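Side-chain contacts in race-specific elicitor A4 (Passalora fulva, PDB 6BN0), which binds chitin as a fungal effector of the CBM14 family and induces a hypersensitive response in tomato genotypes that carry Cf-4: residues Gln57-Asn61 and Val62-Trp66; Gln9-Asp13 and Thr14-Gly18. All coordinates share one frame; numbering follows the deposited sequence.

Both contacts are local, and both lie on the chitin-binding side of this small, disulfide-rich CBM14 domain. Interaction 2 comes first along the chain, where helix 8-14 ends and turns towards strand 23-25; interaction 1 follows much later, in the hairpin of strands 57-59 and 66-68. Their centres are about 17 Å apart and their nearest atoms about 7 Å, with no direct touch. Strand 32-38 of the three-stranded sheet lies against both: Cys16 packs on Cys36, while Trp58 stacks on Tyr33. Lys15, Cys16, Met17, Lys65 and Trp66 all belong to one glycan pocket, so the two turns present different parts of a single sugar-binding surface.

Interaction 1 (Gln57-Asn61 and Val62-Trp66); sequences QWNDN and VGKKW. With NAG (2-acetamido-2-deoxy-beta-D-glucopyranose), chain E; NAG (2-acetamido-2-deoxy-beta-D-glucopyranose), chain B.
Asn59 and Trp66 pair across the hairpin as an antiparallel hydrogen-bonded pair: Asn59 N gives a bond of 2.8 Å to Trp66 O, and Trp66 N returns a weak one to Asn59 O. The connecting loop is closed by Lys64 N, which reaches Asn61 O at 2.9 Å.

Charged and polar groups gather round Lys65. Bent at its second torsion (chi2 -65°), its chain runs back over the loop, and NZ bonds to Asp60 O at 2.8 Å. A weak salt bridge of 3.4 Å joins the same NZ to Asp60 OD2, and a water bridges the two atoms, accepting from NZ and donating to OD2. Asp60 OD2 also takes the indole N-H of Trp58 at 2.9 Å, nearly straight (164°) and in the ring plane of Trp58, on the anti side of the carboxylate but tilted out of its plane. One oxygen thus gathers an indole, an ammonium and a water, an environment that would probably stabilise its negative charge.

Among the flat groups, one face of the Trp58 ring lies against the backbone of Trp66, whose N and O are over it; the ring also stacks on Tyr33. The Trp66 side chain takes the crowded position between its own N and carbonyl carbon (chi1 62°), which turns the indole to the sugar. C6 of the chain E NAG sits 3.8 Å above the centre of one face, and Lys64 O lies over the opposite face near the rim. The indole NE1 of Trp66 is hydrogen-bonded to Asp68 OD2.

With Lys65 and Trp66 both facing Asn59, the loop end is a G1 beta bulge in the two-stranded hairpin of a CBM14 domain, and its tryptophan offers a face to the chitin sugar, consistent with CH-pi contact.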
ATOM      1  N   GLN A  57      -7.724   4.875 -11.005  1.00 24.47           N
ATOM      2  CA  GLN A  57      -6.817   4.655 -12.127  1.00 28.93           C
ATOM      3  C   GLN A  57      -5.397   4.975 -11.678  1.00 32.02           C
ATOM      4  O   GLN A  57      -5.202   5.772 -10.754  1.00 32.77           O
ATOM      5  CB  GLN A  57      -7.170   5.531 -13.346  1.00 29.35           C
ATOM      6  CG  GLN A  57      -8.556   5.248 -13.978  1.00 28.03           C
ATOM      7  CD  GLN A  57      -8.818   6.138 -15.167  1.00 32.81           C
ATOM      8  OE1 GLN A  57      -8.180   7.165 -15.314  1.00 29.95           O
ATOM      9  NE2 GLN A  57      -9.785   5.779 -15.985  1.00 31.89           N
ATOM     10  N   TRP A  58      -4.416   4.327 -12.323  1.00 23.80           N
ATOM     11  CA  TRP A  58      -3.013   4.477 -11.936  1.00 23.41           C
ATOM     12  C   TRP A  58      -2.572   5.933 -12.076  1.00 32.63           C
ATOM     13  O   TRP A  58      -2.797   6.562 -13.116  1.00 29.43           O
ATOM     14  CB  TRP A  58      -2.103   3.586 -12.830  1.00 25.16           C
ATOM     15  CG  TRP A  58      -0.664   3.644 -12.355  1.00 24.85           C
ATOM     16  CD1 TRP A  58       0.430   4.112 -13.048  1.00 26.97           C
ATOM     17  CD2 TRP A  58      -0.189   3.254 -11.057  1.00 24.99           C
ATOM     18  NE1 TRP A  58       1.571   3.995 -12.267  1.00 28.38           N
ATOM     19  CE2 TRP A  58       1.214   3.493 -11.034  1.00 27.40           C
ATOM     20  CE3 TRP A  58      -0.811   2.722  -9.914  1.00 22.81           C
ATOM     21  CZ2 TRP A  58       2.009   3.216  -9.908  1.00 28.66           C
ATOM     22  CZ3 TRP A  58      -0.008   2.446  -8.778  1.00 26.64           C
ATOM     23  CH2 TRP A  58       1.393   2.684  -8.795  1.00 25.52           C
ATOM     24  N   ASN A  59      -1.884   6.444 -11.050  1.00 28.67           N
ATOM     25  CA  ASN A  59      -1.260   7.774 -11.068  1.00 29.44           C
ATOM     26  C   ASN A  59       0.261   7.573 -10.989  1.00 29.69           C
ATOM     27  O   ASN A  59       0.827   7.356  -9.909  1.00 28.32           O
ATOM     28  CB  ASN A  59      -1.816   8.639  -9.920  1.00 22.62           C
ATOM     29  CG  ASN A  59      -1.297  10.068  -9.934  1.00 30.53           C
ATOM     30  OD1 ASN A  59      -1.813  10.923  -9.196  1.00 33.25           O
ATOM     31  ND2 ASN A  59      -0.257  10.327 -10.701  1.00 26.86           N
ATOM     32  N   ASP A  60       0.915   7.633 -12.141  1.00 28.31           N
ATOM     33  CA  ASP A  60       2.349   7.382 -12.261  1.00 28.10           C
ATOM     34  C   ASP A  60       3.190   8.596 -11.923  1.00 27.39           C
ATOM     35  O   ASP A  60       4.416   8.547 -12.087  1.00 29.29           O
ATOM     36  CB  ASP A  60       2.678   6.927 -13.688  1.00 27.73           C
ATOM     37  CG  ASP A  60       3.969   6.109 -13.762  1.00 30.58           C
ATOM     38  OD1 ASP A  60       4.823   6.381 -14.640  1.00 35.03           O
ATOM     39  OD2 ASP A  60       4.111   5.170 -12.942  1.00 35.17           O
ATOM     40  N   ASN A  61       2.583   9.698 -11.499  1.00 30.47           N
ATOM     41  CA  ASN A  61       3.365  10.908 -11.251  1.00 32.93           C
ATOM     42  C   ASN A  61       4.360  10.717 -10.101  1.00 29.63           C
ATOM     43  O   ASN A  61       4.133   9.954  -9.159  1.00 30.39           O
ATOM     44  CB  ASN A  61       2.439  12.090 -10.940  1.00 30.91           C
ATOM     45  CG  ASN A  61       1.912  12.771 -12.186  1.00 37.61           C
ATOM     46  OD1 ASN A  61       2.683  13.188 -13.051  1.00 41.28           O
ATOM     47  ND2 ASN A  61       0.591  12.885 -12.291  1.00 37.23           N
ATOM     48  N   VAL A  62       5.469  11.444 -10.181  1.00 38.27           N
ATOM     49  CA  VAL A  62       6.453  11.435  -9.109  1.00 40.73           C
ATOM     50  C   VAL A  62       5.780  11.780  -7.792  1.00 38.20           C
ATOM     51  O   VAL A  62       4.994  12.730  -7.705  1.00 43.03           O
ATOM     52  CB  VAL A  62       7.579  12.437  -9.416  1.00 46.50           C
ATOM     53  CG1 VAL A  62       8.423  12.640  -8.173  1.00 41.55           C
ATOM     54  CG2 VAL A  62       8.415  11.944 -10.560  1.00 47.06           C
ATOM     55  N   GLY A  63       6.074  11.004  -6.764  1.00 35.69           N
ATOM     56  CA  GLY A  63       5.501  11.286  -5.471  1.00 34.60           C
ATOM     57  C   GLY A  63       4.121  10.718  -5.267  1.00 34.64           C
ATOM     58  O   GLY A  63       3.593  10.799  -4.141  1.00 36.72           O
ATOM     59  N   LYS A  64       3.524  10.143  -6.312  1.00 32.19           N
ATOM     60  CA  LYS A  64       2.219   9.508  -6.239  1.00 30.37           C
ATOM     61  C   LYS A  64       2.394   7.986  -6.264  1.00 27.43           C
ATOM     62  O   LYS A  64       2.471   7.362  -5.203  1.00 27.68           O
ATOM     63  CB  LYS A  64       1.313   9.991  -7.393  1.00 30.89           C
ATOM     64  CG  LYS A  64       1.100  11.506  -7.455  1.00 32.46           C
ATOM     65  CD  LYS A  64       0.481  12.070  -6.168  1.00 30.42           C
ATOM     66  CE  LYS A  64       0.200  13.543  -6.333  1.00 41.81           C
ATOM     67  NZ  LYS A  64      -0.450  14.048  -5.125  1.00 50.09           N
ATOM     68  N   LYS A  65       2.445   7.392  -7.449  1.00 26.61           N
ATOM     69  CA  LYS A  65       2.647   5.945  -7.619  1.00 27.66           C
ATOM     70  C   LYS A  65       1.583   5.201  -6.857  1.00 27.51           C
ATOM     71  O   LYS A  65       1.843   4.332  -6.011  1.00 28.35           O
ATOM     72  CB  LYS A  65       4.061   5.509  -7.192  1.00 26.72           C
ATOM     73  CG  LYS A  65       5.117   6.351  -7.841  1.00 30.66           C
ATOM     74  CD  LYS A  65       5.147   6.184  -9.357  1.00 29.28           C
ATOM     75  CE  LYS A  65       6.383   6.991  -9.889  1.00 33.04           C
ATOM     76  NZ  LYS A  65       6.610   6.900 -11.373  1.00 31.06           N
ATOM     77  N   TRP A  66       0.355   5.603  -7.119  1.00 24.91           N
ATOM     78  CA  TRP A  66      -0.766   4.998  -6.446  1.00 24.70           C
ATOM     79  C   TRP A  66      -1.996   5.110  -7.334  1.00 25.09           C
ATOM     80  O   TRP A  66      -2.010   5.838  -8.333  1.00 25.88           O
ATOM     81  CB  TRP A  66      -0.974   5.634  -5.062  1.00 24.90           C
ATOM     82  CG  TRP A  66      -1.296   7.086  -5.043  1.00 26.62           C
ATOM     83  CD1 TRP A  66      -1.980   7.819  -5.994  1.00 26.87           C
ATOM     84  CD2 TRP A  66      -1.017   7.991  -3.965  1.00 28.74           C
ATOM     85  NE1 TRP A  66      -2.136   9.117  -5.560  1.00 31.02           N
ATOM     86  CE2 TRP A  66      -1.561   9.243  -4.313  1.00 31.89           C
ATOM     87  CE3 TRP A  66      -0.376   7.849  -2.721  1.00 26.69           C
ATOM     88  CZ2 TRP A  66      -1.458  10.374  -3.461  1.00 32.85           C
ATOM     89  CZ3 TRP A  66      -0.277   8.975  -1.886  1.00 30.96           C
ATOM     90  CH2 TRP A  66      -0.817  10.203  -2.256  1.00 35.47           C
TER
HETATM   91  C1  NAG E   5      -2.730   6.315   0.207  1.00 23.94           C
HETATM   92  C2  NAG E   5      -2.749   7.621   1.032  1.00 23.86           C
HETATM   93  C3  NAG E   5      -4.066   8.393   0.799  1.00 24.72           C
HETATM   94  C4  NAG E   5      -4.392   8.506  -0.682  1.00 24.65           C
HETATM   95  C5  NAG E   5      -4.339   7.128  -1.341  1.00 25.96           C
HETATM   96  C6  NAG E   5      -4.613   7.186  -2.840  1.00 25.14           C
HETATM   97  C7  NAG E   5      -1.707   7.887   3.247  1.00 26.08           C
HETATM   98  C8  NAG E   5      -1.715   7.438   4.688  1.00 21.64           C
HETATM   99  N2  NAG E   5      -2.608   7.306   2.447  1.00 25.11           N
HETATM  100  O3  NAG E   5      -3.912   9.688   1.373  1.00 27.29           O
HETATM  101  O4  NAG E   5      -5.736   8.926  -0.903  1.00 30.83           O
HETATM  102  O5  NAG E   5      -3.032   6.595  -1.160  1.00 27.14           O
HETATM  103  O6  NAG E   5      -4.424   5.915  -3.457  1.00 26.56           O
HETATM  104  O7  NAG E   5      -0.922   8.737   2.831  1.00 26.89           O
HETATM  105  C1  NAG B   4       0.293   2.089  -0.437  1.00 25.34           C
HETATM  106  C2  NAG B   4      -0.756   2.483  -1.479  1.00 23.79           C
HETATM  107  C3  NAG B   4      -1.170   3.976  -1.327  1.00 22.22           C
HETATM  108  C4  NAG B   4      -1.434   4.327   0.145  1.00 22.34           C
HETATM  109  C5  NAG B   4      -0.299   3.833   1.039  1.00 21.82           C
HETATM  110  C6  NAG B   4      -0.623   4.028   2.521  1.00 25.98           C
HETATM  111  C7  NAG B   4      -0.679   1.156  -3.534  1.00 28.82           C
HETATM  112  C8  NAG B   4      -0.121   1.024  -4.925  1.00 23.95           C
HETATM  113  N2  NAG B   4      -0.266   2.219  -2.822  1.00 22.75           N
HETATM  114  O3  NAG B   4      -2.374   4.171  -2.069  1.00 24.85           O
HETATM  115  O4  NAG B   4      -1.435   5.734   0.339  1.00 24.98           O
HETATM  116  O5  NAG B   4      -0.169   2.417   0.836  1.00 22.67           O
HETATM  117  O6  NAG B   4       0.388   3.579   3.412  1.00 27.25           O
HETATM  118  O7  NAG B   4      -1.460   0.329  -3.068  1.00 24.09           O
HETATM  119  O   HOH W   1       6.573   4.386 -12.364  1.00 33.60           O

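Interaction 2 (Gln9-Asp13 and Thr14-Gly18); sequences QEVID and TKCMG. With NAG (2-acetamido-2-deoxy-beta-D-glucopyranose), chain C; NAG (2-acetamido-2-deoxy-beta-D-glucopyranose), chain D.
The last turn of helix 8-14 closes with Thr14 N on Glu10 O and Lys15 N on Val11 O (2.9 Å), after which Lys15 leaves helical geometry with positive phi and a type I' turn runs from Thr14 to Met17.

Thr14 carries most of the side-chain contact. With OG1 set between its own N and carbonyl carbon (chi1 74°), the hydroxyl points back along the helix and donates to Glu10 O at 2.9 Å. That carbonyl is therefore gripped twice by one residue, the amide and the hydroxyl arriving from opposite faces of its plane. OG1 in turn accepts from Cys16 N at 2.9 Å, which ties the turn to the helix end and fixes the rotation of the hydroxyl. The methyl CG2 rests by the carboxylate of Glu10, 3.7 Å from OE1, where the two side chains cross; the other oxygen, OE2, is bonded to Cys22 N.

Lys15 folds back instead of reaching outward: bent at its second and fourth torsions, the chain brings NZ to Ile12 O at 2.8 Å, in the carbonyl plane. This ammonium binds a carbonyl of the final turn, where its charge would probably suit the negative end of the helix dipole. Cys16 SG, disulfide-bonded to Cys22, packs against Val11, 4.2 Å from CG2.

On the outer side, the backbone meets the sugar. Lys15 O receives O6 of the chain D NAG at 2.9 Å, and Cys16 O receives N2 of the chain C NAG in a nearly straight bond (173°). Met17 SD lies beside O6 of the chain D NAG. The arrangement is an ST turn at a helix C-terminus, pinned by the Cys16-Cys22 disulfide and directing two successive carbonyls into the chitin site of the domain.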
ATOM      1  N   GLN A   9      18.184  -1.010 -11.730  1.00 39.87           N
ATOM      2  CA  GLN A   9      18.734  -0.167 -10.680  1.00 44.17           C
ATOM      3  C   GLN A   9      17.684   0.140  -9.627  1.00 38.67           C
ATOM      4  O   GLN A   9      18.006   0.277  -8.435  1.00 39.01           O
ATOM      5  CB  GLN A   9      19.276   1.131 -11.270  1.00 46.94           C
ATOM      6  CG  GLN A   9      20.231   1.830 -10.320  1.00 56.56           C
ATOM      7  CD  GLN A   9      21.428   0.943  -9.989  1.00 65.85           C
ATOM      8  OE1 GLN A   9      22.193   0.560 -10.880  1.00 71.01           O
ATOM      9  NE2 GLN A   9      21.579   0.593  -8.712  1.00 61.53           N
ATOM     10  N   GLU A  10      16.432   0.317 -10.058  1.00 32.93           N
ATOM     11  CA  GLU A  10      15.362   0.535  -9.088  1.00 35.01           C
ATOM     12  C   GLU A  10      15.181  -0.707  -8.237  1.00 35.63           C
ATOM     13  O   GLU A  10      15.008  -0.614  -7.015  1.00 36.06           O
ATOM     14  CB  GLU A  10      14.060   0.929  -9.805  1.00 34.16           C
ATOM     15  CG  GLU A  10      12.741   0.814  -9.000  1.00 39.06           C
ATOM     16  CD  GLU A  10      12.460   2.033  -8.123  1.00 54.87           C
ATOM     17  OE1 GLU A  10      13.361   2.893  -8.024  1.00 54.74           O
ATOM     18  OE2 GLU A  10      11.356   2.127  -7.516  1.00 57.60           O
ATOM     19  N   VAL A  11      15.315  -1.886  -8.849  1.00 31.41           N
ATOM     20  CA  VAL A  11      15.160  -3.120  -8.086  1.00 33.91           C
ATOM     21  C   VAL A  11      16.298  -3.276  -7.083  1.00 38.04           C
ATOM     22  O   VAL A  11      16.074  -3.580  -5.907  1.00 39.67           O
ATOM     23  CB  VAL A  11      15.063  -4.307  -9.063  1.00 33.29           C
ATOM     24  CG1 VAL A  11      14.933  -5.648  -8.316  1.00 36.72           C
ATOM     25  CG2 VAL A  11      13.854  -4.091 -10.017  1.00 28.75           C
ATOM     26  N   ILE A  12      17.534  -3.025  -7.518  1.00 34.04           N
ATOM     27  CA  ILE A  12      18.688  -3.180  -6.638  1.00 39.36           C
ATOM     28  C   ILE A  12      18.643  -2.162  -5.497  1.00 41.01           C
ATOM     29  O   ILE A  12      19.017  -2.461  -4.360  1.00 47.44           O
ATOM     30  CB  ILE A  12      19.987  -3.034  -7.470  1.00 43.53           C
ATOM     31  CG1 ILE A  12      20.177  -4.202  -8.450  1.00 43.35           C
ATOM     32  CG2 ILE A  12      21.204  -2.863  -6.565  1.00 42.20           C
ATOM     33  CD1 ILE A  12      21.278  -3.949  -9.510  1.00 39.13           C
ATOM     34  N   ASP A  13      18.242  -0.933  -5.793  1.00 39.37           N
ATOM     35  CA  ASP A  13      18.366   0.136  -4.816  1.00 42.20           C
ATOM     36  C   ASP A  13      17.312   0.014  -3.727  1.00 43.23           C
ATOM     37  O   ASP A  13      17.615   0.174  -2.541  1.00 44.11           O
ATOM     38  CB  ASP A  13      18.238   1.499  -5.499  1.00 45.13           C
ATOM     39  CG  ASP A  13      19.497   1.923  -6.243  1.00 51.56           C
ATOM     40  OD1 ASP A  13      20.533   1.228  -6.176  1.00 49.04           O
ATOM     41  OD2 ASP A  13      19.441   2.990  -6.889  1.00 59.41           O
ATOM     42  N   THR A  14      16.061  -0.253  -4.110  1.00 35.51           N
ATOM     43  CA  THR A  14      14.946  -0.220  -3.177  1.00 39.81           C
ATOM     44  C   THR A  14      14.566  -1.592  -2.663  1.00 39.24           C
ATOM     45  O   THR A  14      13.870  -1.679  -1.644  1.00 40.23           O
ATOM     46  CB  THR A  14      13.707   0.390  -3.840  1.00 35.57           C
ATOM     47  OG1 THR A  14      13.168  -0.569  -4.759  1.00 37.32           O
ATOM     48  CG2 THR A  14      14.057   1.670  -4.606  1.00 34.81           C
ATOM     49  N   LYS A  15      15.000  -2.649  -3.357  1.00 35.11           N
ATOM     50  CA  LYS A  15      14.578  -4.029  -3.114  1.00 36.46           C
ATOM     51  C   LYS A  15      13.056  -4.158  -3.202  1.00 34.38           C
ATOM     52  O   LYS A  15      12.481  -5.121  -2.680  1.00 38.67           O
ATOM     53  CB  LYS A  15      15.094  -4.533  -1.756  1.00 40.86           C
ATOM     54  CG  LYS A  15      16.519  -4.014  -1.431  1.00 46.24           C
ATOM     55  CD  LYS A  15      17.477  -5.134  -1.231  1.00 54.23           C
ATOM     56  CE  LYS A  15      18.925  -4.651  -1.079  1.00 65.19           C
ATOM     57  NZ  LYS A  15      19.604  -4.443  -2.403  1.00 63.35           N
ATOM     58  N   CYS A  16      12.422  -3.189  -3.866  1.00 35.45           N
ATOM     59  CA  CYS A  16      10.968  -3.118  -4.066  1.00 33.52           C
ATOM     60  C   CYS A  16      10.194  -3.192  -2.748  1.00 33.39           C
ATOM     61  O   CYS A  16       9.044  -3.650  -2.713  1.00 32.92           O
ATOM     62  CB  CYS A  16      10.506  -4.200  -5.042  1.00 34.06           C
ATOM     63  SG  CYS A  16      11.441  -4.100  -6.635  1.00 36.12           S
ATOM     64  N   MET A  17      10.805  -2.693  -1.668  1.00 30.10           N
ATOM     65  CA  MET A  17      10.272  -2.820  -0.318  1.00 34.35           C
ATOM     66  C   MET A  17       9.339  -1.685   0.088  1.00 36.42           C
ATOM     67  O   MET A  17       8.401  -1.923   0.852  1.00 40.53           O
ATOM     68  CB  MET A  17      11.421  -2.903   0.701  1.00 38.52           C
ATOM     69  CG  MET A  17      11.042  -3.565   2.027  1.00 52.97           C
ATOM     70  SD  MET A  17      11.197  -5.365   1.967  1.00 69.14           S
ATOM     71  CE  MET A  17      12.959  -5.585   1.869  1.00 62.12           C
ATOM     72  N   GLY A  18       9.582  -0.469  -0.369  1.00 29.39           N
ATOM     73  CA  GLY A  18       8.841   0.688   0.094  1.00 31.20           C
ATOM     74  C   GLY A  18       7.506   0.861  -0.630  1.00 35.26           C
ATOM     75  O   GLY A  18       7.202   0.204  -1.628  1.00 33.29           O
TER
HETATM   76  C1  NAG C   2       7.000  -5.825   0.351  1.00 28.31           C
HETATM   77  C2  NAG C   2       6.075  -5.423  -0.783  1.00 30.00           C
HETATM   78  C3  NAG C   2       5.547  -4.003  -0.563  1.00 23.73           C
HETATM   79  C4  NAG C   2       4.979  -3.836   0.847  1.00 24.16           C
HETATM   80  C5  NAG C   2       5.989  -4.336   1.900  1.00 24.87           C
HETATM   81  C6  NAG C   2       5.448  -4.362   3.326  1.00 24.86           C
HETATM   82  C7  NAG C   2       6.500  -6.492  -2.971  1.00 29.76           C
HETATM   83  C8  NAG C   2       7.348  -6.465  -4.239  1.00 29.80           C
HETATM   84  N2  NAG C   2       6.758  -5.531  -2.072  1.00 26.74           N
HETATM   85  O3  NAG C   2       4.519  -3.800  -1.537  1.00 25.67           O
HETATM   86  O4  NAG C   2       4.773  -2.451   1.075  1.00 26.25           O
HETATM   87  O5  NAG C   2       6.326  -5.690   1.588  1.00 29.28           O
HETATM   88  O6  NAG C   2       4.211  -5.062   3.356  1.00 28.70           O
HETATM   89  O7  NAG C   2       5.630  -7.347  -2.784  1.00 30.05           O
HETATM   90  C1  NAG D   1       9.949  -9.988   1.451  1.00 60.31           C
HETATM   91  C2  NAG D   1       9.319  -9.159   2.568  1.00 62.98           C
HETATM   92  C3  NAG D   1       8.119  -8.362   2.037  1.00 55.79           C
HETATM   93  C4  NAG D   1       8.496  -7.596   0.771  1.00 44.92           C
HETATM   94  C5  NAG D   1       9.189  -8.527  -0.223  1.00 48.76           C
HETATM   95  C6  NAG D   1       9.675  -7.840  -1.485  1.00 48.69           C
HETATM   96  C7  NAG D   1       9.115  -9.692   4.951  1.00 67.48           C
HETATM   97  C8  NAG D   1       8.647 -10.701   5.954  1.00 63.31           C
HETATM   98  N2  NAG D   1       8.923 -10.014   3.672  1.00 65.41           N
HETATM   99  O1  NAG D   1      11.084 -10.617   1.942  1.00 70.99           O
HETATM  100  O3  NAG D   1       7.633  -7.474   3.045  1.00 52.92           O
HETATM  101  O4  NAG D   1       7.306  -7.176   0.121  1.00 34.36           O
HETATM  102  O5  NAG D   1      10.323  -9.145   0.397  1.00 52.00           O
HETATM  103  O6  NAG D   1      10.602  -6.801  -1.197  1.00 50.89           O
HETATM  104  O7  NAG D   1       9.637  -8.633   5.285  1.00 71.86           O